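Local coordinates for oxysterol-binding protein homolog 3 (Saccharomyces cerevisiae, PDB 4IC4) that carries lipids between membranes in a hydrophobic pocket, in phosphoinositide-coupled non-vesicular transport, and helps maintain the distribution of sterols in the cell, at residues Leu72-Ile75 with Ser76-Phe79; Lys143-Arg147 with Pro148-Ala152; Ile327-Glu331 with Glu332-Asp336; Lys337-Glu340 with Trp341-Leu345. All coordinates share one frame; numbering follows the deposited sequence.

Overall arrangement
Contacts 1 and 2 meet inside the OSBP-related domain: their centres are about 15 Å apart, and Leu72 CD2 packs on Phe151 CD1 at 3.5 Å, so the short helix of contact 1 lies against the hairpin of contact 2. Contacts 3 and 4 form a second pair, centres about 10 Å apart, both using helix 335-354. The phosphoinositide site links the pairs. Contact 2 contains His146 and Arg147 of that site, and the His146 side chain comes within about 3 Å of the Gln349 side chain, further along the helix of contact 4. Lys342 of contact 4 approaches Met61, about 4 Å between side chains; Leu74 of contact 1 and Tyr330 of contact 3 lie about 7 and 9 Å, side chain to side chain, from Lys118.

Contact 1. Residues Leu72-Ile75 with Ser76-Phe79; sequences LQLI and SETF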
loop_
_atom_site.group_PDB
_atom_site.type_symbol
_atom_site.label_atom_id
_atom_site.label_comp_id
_atom_site.label_asym_id
_atom_site.label_seq_id
_atom_site.Cartn_x
_atom_site.Cartn_y
_atom_site.Cartn_z
ATOM N N LEU A 72 5.202 -3.724 2.660
ATOM C CA LEU A 72 4.593 -2.996 3.770
ATOM C C LEU A 72 4.596 -1.506 3.442
ATOM O O LEU A 72 3.629 -0.795 3.723
ATOM C CB LEU A 72 5.369 -3.236 5.067
ATOM C CG LEU A 72 5.364 -4.665 5.617
ATOM C CD1 LEU A 72 6.303 -4.750 6.819
ATOM C CD2 LEU A 72 3.951 -5.064 6.010
ATOM N N GLN A 73 5.686 -1.035 2.843
ATOM C CA GLN A 73 5.788 0.368 2.467
ATOM C C GLN A 73 4.822 0.688 1.317
ATOM O O GLN A 73 4.172 1.736 1.318
ATOM C CB GLN A 73 7.244 0.701 2.105
ATOM C CG GLN A 73 8.153 0.638 3.338
ATOM C CD GLN A 73 9.631 0.751 3.024
ATOM O OE1 GLN A 73 10.164 0.018 2.189
ATOM N NE2 GLN A 73 10.311 1.663 3.714
ATOM N N LEU A 74 4.707 -0.221 0.350
ATOM C CA LEU A 74 3.793 -0.016 -0.771
ATOM C C LEU A 74 2.355 0.152 -0.284
ATOM O O LEU A 74 1.663 1.093 -0.671
ATOM C CB LEU A 74 3.839 -1.204 -1.736
ATOM C CG LEU A 74 2.706 -1.191 -2.772
ATOM C CD1 LEU A 74 2.912 -0.035 -3.732
ATOM C CD2 LEU A 74 2.667 -2.510 -3.530
ATOM N N ILE A 75 1.901 -0.764 0.562
ATOM C CA ILE A 75 0.533 -0.676 1.050
ATOM C C ILE A 75 0.313 0.573 1.912
ATOM O O ILE A 75 -0.802 1.094 1.985
ATOM C CB ILE A 75 0.149 -1.961 1.801
ATOM C CG1 ILE A 75 0.207 -3.137 0.817
ATOM C CG2 ILE A 75 -1.253 -1.829 2.392
ATOM C CD1 ILE A 75 -0.081 -4.488 1.443
ATOM N N SER A 76 1.375 1.071 2.540
ATOM C CA SER A 76 1.264 2.286 3.345
ATOM C C SER A 76 0.920 3.489 2.475
ATOM O O SER A 76 0.460 4.513 2.980
ATOM C CB SER A 76 2.569 2.568 4.094
ATOM O OG SER A 76 2.799 1.583 5.082
ATOM N N GLU A 77 1.152 3.374 1.167
ATOM C CA GLU A 77 0.833 4.467 0.254
ATOM C C GLU A 77 -0.678 4.636 0.158
ATOM O O GLU A 77 -1.172 5.628 -0.387
ATOM C CB GLU A 77 1.448 4.212 -1.126
ATOM C CG GLU A 77 2.971 4.253 -1.097
ATOM C CD GLU A 77 3.609 4.037 -2.455
ATOM O OE1 GLU A 77 3.506 4.931 -3.325
ATOM O OE2 GLU A 77 4.213 2.965 -2.647
ATOM N N THR A 78 -1.407 3.662 0.693
ATOM C CA THR A 78 -2.862 3.731 0.731
ATOM C C THR A 78 -3.238 4.993 1.515
ATOM O O THR A 78 -4.324 5.546 1.339
ATOM C CB THR A 78 -3.454 2.494 1.456
ATOM O OG1 THR A 78 -3.285 1.334 0.632
ATOM C CG2 THR A 78 -4.938 2.688 1.755
ATOM N N PHE A 79 -2.320 5.453 2.363
ATOM C CA PHE A 79 -2.557 6.625 3.203
ATOM C C PHE A 79 -1.923 7.938 2.741
ATOM O O PHE A 79 -1.887 8.914 3.490
ATOM C CB PHE A 79 -2.128 6.298 4.638
ATOM C CG PHE A 79 -2.973 5.240 5.281
ATOM C CD1 PHE A 79 -4.199 5.568 5.857
ATOM C CD2 PHE A 79 -2.583 3.906 5.250
ATOM C CE1 PHE A 79 -5.023 4.582 6.389
ATOM C CE2 PHE A 79 -3.402 2.909 5.780
ATOM C CZ PHE A 79 -4.625 3.251 6.351
#
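Ser76 N reaches back four residues to Leu72 O at 3.2 Å, an alpha-helical bond, and from there the backbone winds tighter. Glu77 N bonds to Leu74 O at 3.0 Å and Thr78 N to Ile75 O at 2.9 Å, each three residues back, the spacing of a 3-10 turn. Both donors stand well above the carbonyl planes they approach, that of Glu77 by 57°.

Two hydroxyls reinforce this backbone. Ser76 OG turns beside its own backbone N (chi1 -68°), which lets it fold back onto Leu72 O at 2.9 Å. OG and N come to that oxygen from opposite faces of the carbonyl plane, gripping it twice. Ile75 O is also taken twice: Thr78 OG1, 2.8 Å away, lies in the carbonyl plane on a lone pair, while the N-H comes from above the plane.

Helix 71-76 ends here and runs on into a short 3-10 turn, deep in the OSBP-related domain and packed on strands 137-145 and 150-157 of its beta barrel; Ile75 and Ser76 both touch Phe153. Replacing Ser76 with an alanine would probably leave the Leu72 carbonyl less firmly held in these buried surroundings, with one of its two donors gone.

Leu74 and Glu77 also touch through their side chains. Leu74 CD1 meets Glu77 OE2 at 3.4 Å, the leucine branch slanting across the extended glutamate. The carboxylate has its polar partners outside this turn, a salt bridge from OE2 to Arg114 and a hydrogen bond from OE1 to Thr302.

Contact 2. Residues Lys143-Arg147 with Pro148-Ala152; sequences KVSHR and PPVFA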
loop_
_atom_site.group_PDB
_atom_site.type_symbol
_atom_site.label_atom_id
_atom_site.label_comp_id
_atom_site.label_asym_id
_atom_site.label_seq_id
_atom_site.Cartn_x
_atom_site.Cartn_y
_atom_site.Cartn_z
ATOM N N LYS A 143 4.396 -8.041 8.877
ATOM C CA LYS A 143 4.055 -9.211 8.076
ATOM C C LYS A 143 3.774 -10.277 9.130
ATOM O O LYS A 143 4.681 -10.686 9.860
ATOM C CB LYS A 143 5.214 -9.647 7.187
ATOM C CG LYS A 143 4.860 -10.862 6.341
ATOM C CD LYS A 143 5.963 -11.211 5.372
ATOM C CE LYS A 143 5.582 -12.421 4.534
ATOM N NZ LYS A 143 6.643 -12.748 3.541
ATOM N N VAL A 144 2.520 -10.717 9.219
ATOM C CA VAL A 144 2.122 -11.689 10.236
ATOM C C VAL A 144 2.073 -13.155 9.805
ATOM O O VAL A 144 1.948 -14.050 10.648
ATOM C CB VAL A 144 0.756 -11.294 10.851
ATOM C CG1 VAL A 144 0.862 -9.913 11.495
ATOM C CG2 VAL A 144 -0.328 -11.288 9.777
ATOM N N SER A 145 2.171 -13.396 8.503
ATOM C CA SER A 145 2.179 -14.754 7.958
ATOM C C SER A 145 3.018 -14.767 6.681
ATOM O O SER A 145 3.009 -13.795 5.925
ATOM C CB SER A 145 0.761 -15.212 7.642
ATOM O OG SER A 145 0.783 -16.503 7.057
ATOM N N HIS A 146 3.743 -15.860 6.439
ATOM C CA HIS A 146 4.588 -15.958 5.249
ATOM C C HIS A 146 3.952 -16.780 4.131
ATOM O O HIS A 146 4.071 -16.437 2.958
ATOM C CB HIS A 146 5.949 -16.571 5.597
ATOM C CG HIS A 146 6.918 -16.564 4.454
ATOM N ND1 HIS A 146 7.591 -17.693 4.039
ATOM C CD2 HIS A 146 7.326 -15.563 3.639
ATOM C CE1 HIS A 146 8.371 -17.388 3.016
ATOM N NE2 HIS A 146 8.228 -16.101 2.754
ATOM N N ARG A 147 3.295 -17.874 4.503
ATOM C CA ARG A 147 2.638 -18.750 3.538
ATOM C C ARG A 147 1.226 -19.060 4.027
ATOM O O ARG A 147 1.034 -19.906 4.902
ATOM C CB ARG A 147 3.425 -20.059 3.379
ATOM C CG ARG A 147 4.802 -19.904 2.739
ATOM C CD ARG A 147 4.702 -19.719 1.233
ATOM N NE ARG A 147 4.242 -20.932 0.560
ATOM C CZ ARG A 147 4.995 -22.009 0.350
ATOM N NH1 ARG A 147 6.256 -22.032 0.755
ATOM N NH2 ARG A 147 4.481 -23.071 -0.260
ATOM N N PRO A 148 0.218 -18.358 3.485
ATOM C CA PRO A 148 0.339 -17.314 2.462
ATOM C C PRO A 148 0.749 -15.993 3.107
ATOM O O PRO A 148 0.636 -15.830 4.318
ATOM C CB PRO A 148 -1.065 -17.253 1.884
ATOM C CG PRO A 148 -1.903 -17.461 3.100
ATOM C CD PRO A 148 -1.200 -18.607 3.803
ATOM N N PRO A 149 1.230 -15.034 2.304
ATOM C CA PRO A 149 1.633 -13.750 2.883
ATOM C C PRO A 149 0.441 -12.970 3.419
ATOM O O PRO A 149 -0.571 -12.814 2.735
ATOM C CB PRO A 149 2.297 -13.040 1.713
ATOM C CG PRO A 149 1.507 -13.546 0.541
ATOM C CD PRO A 149 1.417 -15.030 0.842
ATOM N N VAL A 150 0.560 -12.493 4.652
ATOM C CA VAL A 150 -0.497 -11.706 5.268
ATOM C C VAL A 150 0.163 -10.519 5.949
ATOM O O VAL A 150 1.114 -10.680 6.717
ATOM C CB VAL A 150 -1.293 -12.511 6.323
ATOM C CG1 VAL A 150 -2.367 -11.630 6.948
ATOM C CG2 VAL A 150 -1.940 -13.726 5.672
ATOM N N PHE A 151 -0.341 -9.328 5.651
ATOM C CA PHE A 151 0.192 -8.100 6.222
ATOM C C PHE A 151 -0.893 -7.397 7.029
ATOM O O PHE A 151 -2.037 -7.270 6.577
ATOM C CB PHE A 151 0.689 -7.191 5.096
ATOM C CG PHE A 151 1.631 -7.870 4.146
ATOM C CD1 PHE A 151 2.952 -8.119 4.512
ATOM C CD2 PHE A 151 1.194 -8.284 2.893
ATOM C CE1 PHE A 151 3.827 -8.772 3.639
ATOM C CE2 PHE A 151 2.064 -8.941 2.010
ATOM C CZ PHE A 151 3.382 -9.184 2.387
ATOM N N ALA A 152 -0.537 -6.947 8.227
ATOM C CA ALA A 152 -1.488 -6.262 9.097
ATOM C C ALA A 152 -1.103 -4.802 9.246
ATOM O O ALA A 152 0.078 -4.478 9.403
ATOM C CB ALA A 152 -1.529 -6.942 10.462
#
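A classic beta bulge, Val144 and Ser145 set against Val150, marks the end of the hairpin formed by strands 137-145 and 150-157. Val144 N bonds to Val150 O at 2.9 Å, and Ser145 N makes a weak bond to the same oxygen. Val150 N returns to Ser145 O at 3.1 Å. The chain turns back through His146, Arg147 and two prolines, with a cis peptide before Pro148.

Ser145 OG spans the turn, giving its proton to Pro148 O at 2.8 Å with the donor tilted only 15° from the carbonyl plane. Val144 and Val150 cross at a slant, CG2 of the first to CG1 of the second at 3.5 Å, while the other branch of Val144, CG1, touches Ala152 CB; Trp372 touches both Val144 and Ala152. Where Lys143 pairs with Phe151, the fully extended lysine chain passes obliquely by the ring, CG coming to 3.6 Å from CE1. Its NZ goes on to bond with Pro122 O.

His146 and Arg147 belong to the site for phosphatidylinositol 4-phosphate, and His146 also touches Gln349 and Arg353 of helix 335-354. The turn that carries them is thus closed by backbone groups and one serine hydroxyl, and the side chains of His146 and Arg147 take no part in these bonds.

Contact 3. Residues Ile327-Glu331 with Glu332-Asp336; sequences IRAYE and EGNVD
Glu332 N closes the final alpha-helical bond of this turn, to Arg328 O at 3.0 Å. The glutamate side chain then doubles back over the helix: its CG turns beside the backbone N (chi1 -49°), and the side chain crosses that of Arg328 at a slant, Glu332 OE2 3.7 Å from Arg328 CD. The guanidinium and the carboxylate are turned 60° against each other and their charged atoms do not meet; Arg328, bent at its second and third torsions, brings NH1 to Glu331 OE2, in a salt bridge of 2.9 Å with a weak, bent hydrogen bond. One water joins the two glutamates, donating to OE2 of Glu331 and to OE2 of Glu332. Glu331 OE2 has a further salt bridge to Arg31, and Arg328 NH2 bonds to Asn306 O and Arg322 O. With a leucine in place of Arg328, those two carbonyls would probably lose their guanidinium donor and Glu331 one of its positive partners.

Gly333 comes next, at a positive phi of 83°, where a side chain would jam against the preceding carbonyl. It is the C-prime residue of a Schellman motif ending helix 325-331: Gly333 N bonds to Tyr330 O at 3.1 Å, and Asn334 N spans five residues to Ala329 O at 2.8 Å.

Asn334 stands at the N-cap position of helix 335-354, though its side chain makes no capping bond, and it centres an inverse gamma turn. Its CB lies 3.5 Å from Ala329 O, the same oxygen that takes the Asn334 N-H, and Val335 leads straight into the new helix, whose Ala338 packs against Ala329 and Tyr330.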
loop_
_atom_site.group_PDB
_atom_site.type_symbol
_atom_site.label_atom_id
_atom_site.label_comp_id
_atom_site.label_asym_id
_atom_site.label_seq_id
_atom_site.Cartn_x
_atom_site.Cartn_y
_atom_site.Cartn_z
ATOM N N ILE A 327 17.387 -3.626 0.471
ATOM C CA ILE A 327 16.607 -2.507 -0.035
ATOM C C ILE A 327 17.463 -1.238 -0.037
ATOM O O ILE A 327 17.434 -0.463 -0.995
ATOM C CB ILE A 327 15.343 -2.256 0.821
ATOM C CG1 ILE A 327 14.443 -3.499 0.807
ATOM C CG2 ILE A 327 14.595 -1.026 0.294
ATOM C CD1 ILE A 327 13.100 -3.315 1.520
ATOM N N ARG A 328 18.236 -1.035 1.029
ATOM C CA ARG A 328 19.080 0.153 1.135
ATOM C C ARG A 328 20.180 0.181 0.079
ATOM O O ARG A 328 20.391 1.201 -0.575
ATOM C CB ARG A 328 19.709 0.246 2.530
ATOM C CG ARG A 328 20.502 1.528 2.760
ATOM C CD ARG A 328 19.597 2.747 2.716
ATOM N NE ARG A 328 18.573 2.677 3.752
ATOM C CZ ARG A 328 17.505 3.466 3.813
ATOM N NH1 ARG A 328 17.305 4.399 2.891
ATOM N NH2 ARG A 328 16.632 3.322 4.798
ATOM N N ALA A 329 20.877 -0.937 -0.085
ATOM C CA ALA A 329 21.947 -1.012 -1.070
ATOM C C ALA A 329 21.389 -0.773 -2.471
ATOM O O ALA A 329 21.997 -0.066 -3.278
ATOM C CB ALA A 329 22.630 -2.371 -0.995
ATOM N N TYR A 330 20.222 -1.352 -2.747
ATOM C CA TYR A 330 19.570 -1.212 -4.046
ATOM C C TYR A 330 19.172 0.242 -4.278
ATOM O O TYR A 330 19.352 0.780 -5.372
ATOM C CB TYR A 330 18.325 -2.103 -4.101
ATOM C CG TYR A 330 17.687 -2.210 -5.468
ATOM C CD1 TYR A 330 18.383 -2.764 -6.542
ATOM C CD2 TYR A 330 16.373 -1.792 -5.679
ATOM C CE1 TYR A 330 17.786 -2.905 -7.792
ATOM C CE2 TYR A 330 15.766 -1.927 -6.927
ATOM C CZ TYR A 330 16.477 -2.487 -7.976
ATOM O OH TYR A 330 15.868 -2.649 -9.199
ATOM N N GLU A 331 18.629 0.872 -3.242
ATOM C CA GLU A 331 18.213 2.264 -3.335
ATOM C C GLU A 331 19.407 3.137 -3.697
ATOM O O GLU A 331 19.297 4.050 -4.519
ATOM C CB GLU A 331 17.621 2.729 -1.997
ATOM C CG GLU A 331 17.248 4.205 -1.957
ATOM C CD GLU A 331 16.776 4.657 -0.586
ATOM O OE1 GLU A 331 15.632 4.331 -0.197
ATOM O OE2 GLU A 331 17.557 5.339 0.110
ATOM N N GLU A 332 20.554 2.840 -3.096
ATOM C CA GLU A 332 21.758 3.626 -3.336
ATOM C C GLU A 332 22.561 3.201 -4.563
ATOM O O GLU A 332 23.682 3.664 -4.769
ATOM C CB GLU A 332 22.635 3.613 -2.080
ATOM C CG GLU A 332 21.839 3.955 -0.830
ATOM C CD GLU A 332 22.687 4.156 0.409
ATOM O OE1 GLU A 332 23.767 3.536 0.509
ATOM O OE2 GLU A 332 22.256 4.925 1.294
ATOM N N GLY A 333 21.992 2.313 -5.371
ATOM C CA GLY A 333 22.666 1.891 -6.589
ATOM C C GLY A 333 23.722 0.804 -6.502
ATOM O O GLY A 333 24.387 0.517 -7.497
ATOM N N ASN A 334 23.890 0.203 -5.329
ATOM C CA ASN A 334 24.870 -0.867 -5.164
ATOM C C ASN A 334 24.127 -2.169 -5.461
ATOM O O ASN A 334 23.744 -2.905 -4.551
ATOM C CB ASN A 334 25.408 -0.870 -3.731
ATOM C CG ASN A 334 25.896 0.498 -3.289
ATOM O OD1 ASN A 334 26.780 1.089 -3.913
ATOM N ND2 ASN A 334 25.320 1.009 -2.205
ATOM N N VAL A 335 23.926 -2.439 -6.748
ATOM C CA VAL A 335 23.192 -3.618 -7.200
ATOM C C VAL A 335 23.753 -4.978 -6.792
ATOM O O VAL A 335 23.021 -5.820 -6.271
ATOM C CB VAL A 335 23.028 -3.602 -8.733
ATOM C CG1 VAL A 335 22.248 -4.828 -9.187
ATOM C CG2 VAL A 335 22.315 -2.327 -9.162
ATOM N N ASP A 336 25.037 -5.206 -7.048
ATOM C CA ASP A 336 25.655 -6.480 -6.695
ATOM C C ASP A 336 25.447 -6.804 -5.221
ATOM O O ASP A 336 25.078 -7.927 -4.868
ATOM C CB ASP A 336 27.151 -6.449 -7.017
ATOM C CG ASP A 336 27.426 -6.537 -8.506
ATOM O OD1 ASP A 336 26.849 -5.733 -9.269
ATOM O OD2 ASP A 336 28.223 -7.409 -8.914
HETATM O O HOH W 1 19.827 6.136 1.293
#

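Contact 4. Residues Lys337-Glu340 with Trp341-Leu345; sequences KAEE and WKLKL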
loop_
_atom_site.group_PDB
_atom_site.type_symbol
_atom_site.label_atom_id
_atom_site.label_comp_id
_atom_site.label_asym_id
_atom_site.label_seq_id
_atom_site.Cartn_x
_atom_site.Cartn_y
_atom_site.Cartn_z
ATOM N N LYS A 337 25.682 -5.818 -4.363
ATOM C CA LYS A 337 25.508 -6.018 -2.935
ATOM C C LYS A 337 24.047 -6.272 -2.595
ATOM O O LYS A 337 23.743 -7.104 -1.741
ATOM C CB LYS A 337 26.032 -4.811 -2.154
ATOM C CG LYS A 337 27.535 -4.853 -1.931
ATOM C CD LYS A 337 27.920 -6.058 -1.079
ATOM C CE LYS A 337 29.425 -6.280 -1.054
ATOM N NZ LYS A 337 30.166 -5.116 -0.492
ATOM N N ALA A 338 23.144 -5.563 -3.266
ATOM C CA ALA A 338 21.720 -5.742 -3.017
ATOM C C ALA A 338 21.304 -7.173 -3.332
ATOM O O ALA A 338 20.540 -7.785 -2.585
ATOM C CB ALA A 338 20.912 -4.764 -3.856
ATOM N N GLU A 339 21.804 -7.713 -4.439
ATOM C CA GLU A 339 21.464 -9.078 -4.811
ATOM C C GLU A 339 21.983 -10.062 -3.767
ATOM O O GLU A 339 21.269 -10.974 -3.351
ATOM C CB GLU A 339 22.051 -9.431 -6.178
ATOM C CG GLU A 339 21.737 -10.855 -6.610
ATOM C CD GLU A 339 20.273 -11.053 -6.953
ATOM O OE1 GLU A 339 19.774 -12.188 -6.790
ATOM O OE2 GLU A 339 19.625 -10.080 -7.397
ATOM N N GLU A 340 23.226 -9.872 -3.337
ATOM C CA GLU A 340 23.812 -10.764 -2.346
ATOM C C GLU A 340 23.018 -10.714 -1.044
ATOM O O GLU A 340 22.753 -11.745 -0.424
ATOM C CB GLU A 340 25.268 -10.380 -2.083
ATOM C CG GLU A 340 26.077 -11.475 -1.413
ATOM C CD GLU A 340 27.550 -11.125 -1.292
ATOM O OE1 GLU A 340 28.155 -10.731 -2.313
ATOM O OE2 GLU A 340 28.104 -11.252 -0.179
ATOM N N TRP A 341 22.633 -9.510 -0.633
ATOM C CA TRP A 341 21.864 -9.350 0.594
ATOM C C TRP A 341 20.460 -9.938 0.470
ATOM O O TRP A 341 19.959 -10.544 1.414
ATOM C CB TRP A 341 21.771 -7.873 0.985
ATOM C CG TRP A 341 22.905 -7.401 1.844
ATOM C CD1 TRP A 341 23.847 -6.463 1.525
ATOM C CD2 TRP A 341 23.195 -7.824 3.180
ATOM N NE1 TRP A 341 24.704 -6.274 2.586
ATOM C CE2 TRP A 341 24.327 -7.097 3.614
ATOM C CE3 TRP A 341 22.606 -8.745 4.056
ATOM C CZ2 TRP A 341 24.881 -7.264 4.885
ATOM C CZ3 TRP A 341 23.159 -8.912 5.323
ATOM C CH2 TRP A 341 24.285 -8.173 5.723
ATOM N N LYS A 342 19.822 -9.750 -0.685
ATOM C CA LYS A 342 18.481 -10.291 -0.885
ATOM C C LYS A 342 18.523 -11.804 -0.683
ATOM O O LYS A 342 17.721 -12.369 0.062
ATOM C CB LYS A 342 17.971 -9.952 -2.290
ATOM C CG LYS A 342 16.543 -10.415 -2.553
ATOM C CD LYS A 342 16.026 -9.917 -3.894
ATOM C CE LYS A 342 14.619 -10.436 -4.155
ATOM N NZ LYS A 342 14.090 -9.973 -5.468
ATOM N N LEU A 343 19.479 -12.456 -1.334
ATOM C CA LEU A 343 19.629 -13.901 -1.208
ATOM C C LEU A 343 19.922 -14.303 0.235
ATOM O O LEU A 343 19.400 -15.302 0.729
ATOM C CB LEU A 343 20.753 -14.391 -2.121
ATOM C CG LEU A 343 20.513 -14.188 -3.619
ATOM C CD1 LEU A 343 21.757 -14.581 -4.399
ATOM C CD2 LEU A 343 19.315 -15.016 -4.066
ATOM N N LYS A 344 20.754 -13.517 0.911
ATOM C CA LYS A 344 21.111 -13.799 2.294
ATOM C C LYS A 344 19.907 -13.729 3.232
ATOM O O LYS A 344 19.703 -14.621 4.051
ATOM C CB LYS A 344 22.195 -12.829 2.768
ATOM C CG LYS A 344 22.519 -12.920 4.259
ATOM C CD LYS A 344 22.960 -14.322 4.670
ATOM C CE LYS A 344 24.300 -14.695 4.060
ATOM N NZ LYS A 344 24.740 -16.047 4.507
ATOM N N LEU A 345 19.111 -12.671 3.118
ATOM C CA LEU A 345 17.939 -12.536 3.976
ATOM C C LEU A 345 16.952 -13.677 3.747
ATOM O O LEU A 345 16.375 -14.207 4.696
ATOM C CB LEU A 345 17.244 -11.195 3.730
ATOM C CG LEU A 345 17.631 -10.022 4.634
ATOM C CD1 LEU A 345 19.109 -9.705 4.490
ATOM C CD2 LEU A 345 16.774 -8.813 4.275
#
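Trp341 N to Lys337 O, at 2.9 Å, begins a run of four regular alpha-helical bonds in helix 335-354. Lys342 N follows to Ala338 O, Leu343 N to Glu339 O and Lys344 N to Glu340 O; the third is almost straight, with 173° at its hydrogen.

Side-chain contacts within the helix are few. Trp341 CD1 leans back along the helix to 3.3 Å from Lys337 O, and the indole also packs on Pro325 and Asp326 of helix 325-331. Two residues further along, Glu339 and Leu343 meet at a slant: the glutamate chain bends at its second torsion (70°), which brings OE1 to 3.8 Å from Leu343 CG.

Charged ends look beyond the helix. Glu339 OE2 accepts a hydrogen bond from Val63 N, while Lys342, extended along its whole length, hydrogen-bonds through NZ to Met61 O and Asn66 OD1. Those two opposite charges remain 5.9 Å apart, Glu339 OE2 to Lys342 NZ.

Acid and base therefore spend themselves on the chain around residues 61-66 rather than on each other, tying the helix to Met61, part of the phosphatidylinositol 4-phosphate site to which residues 346-350 of the same helix also belong.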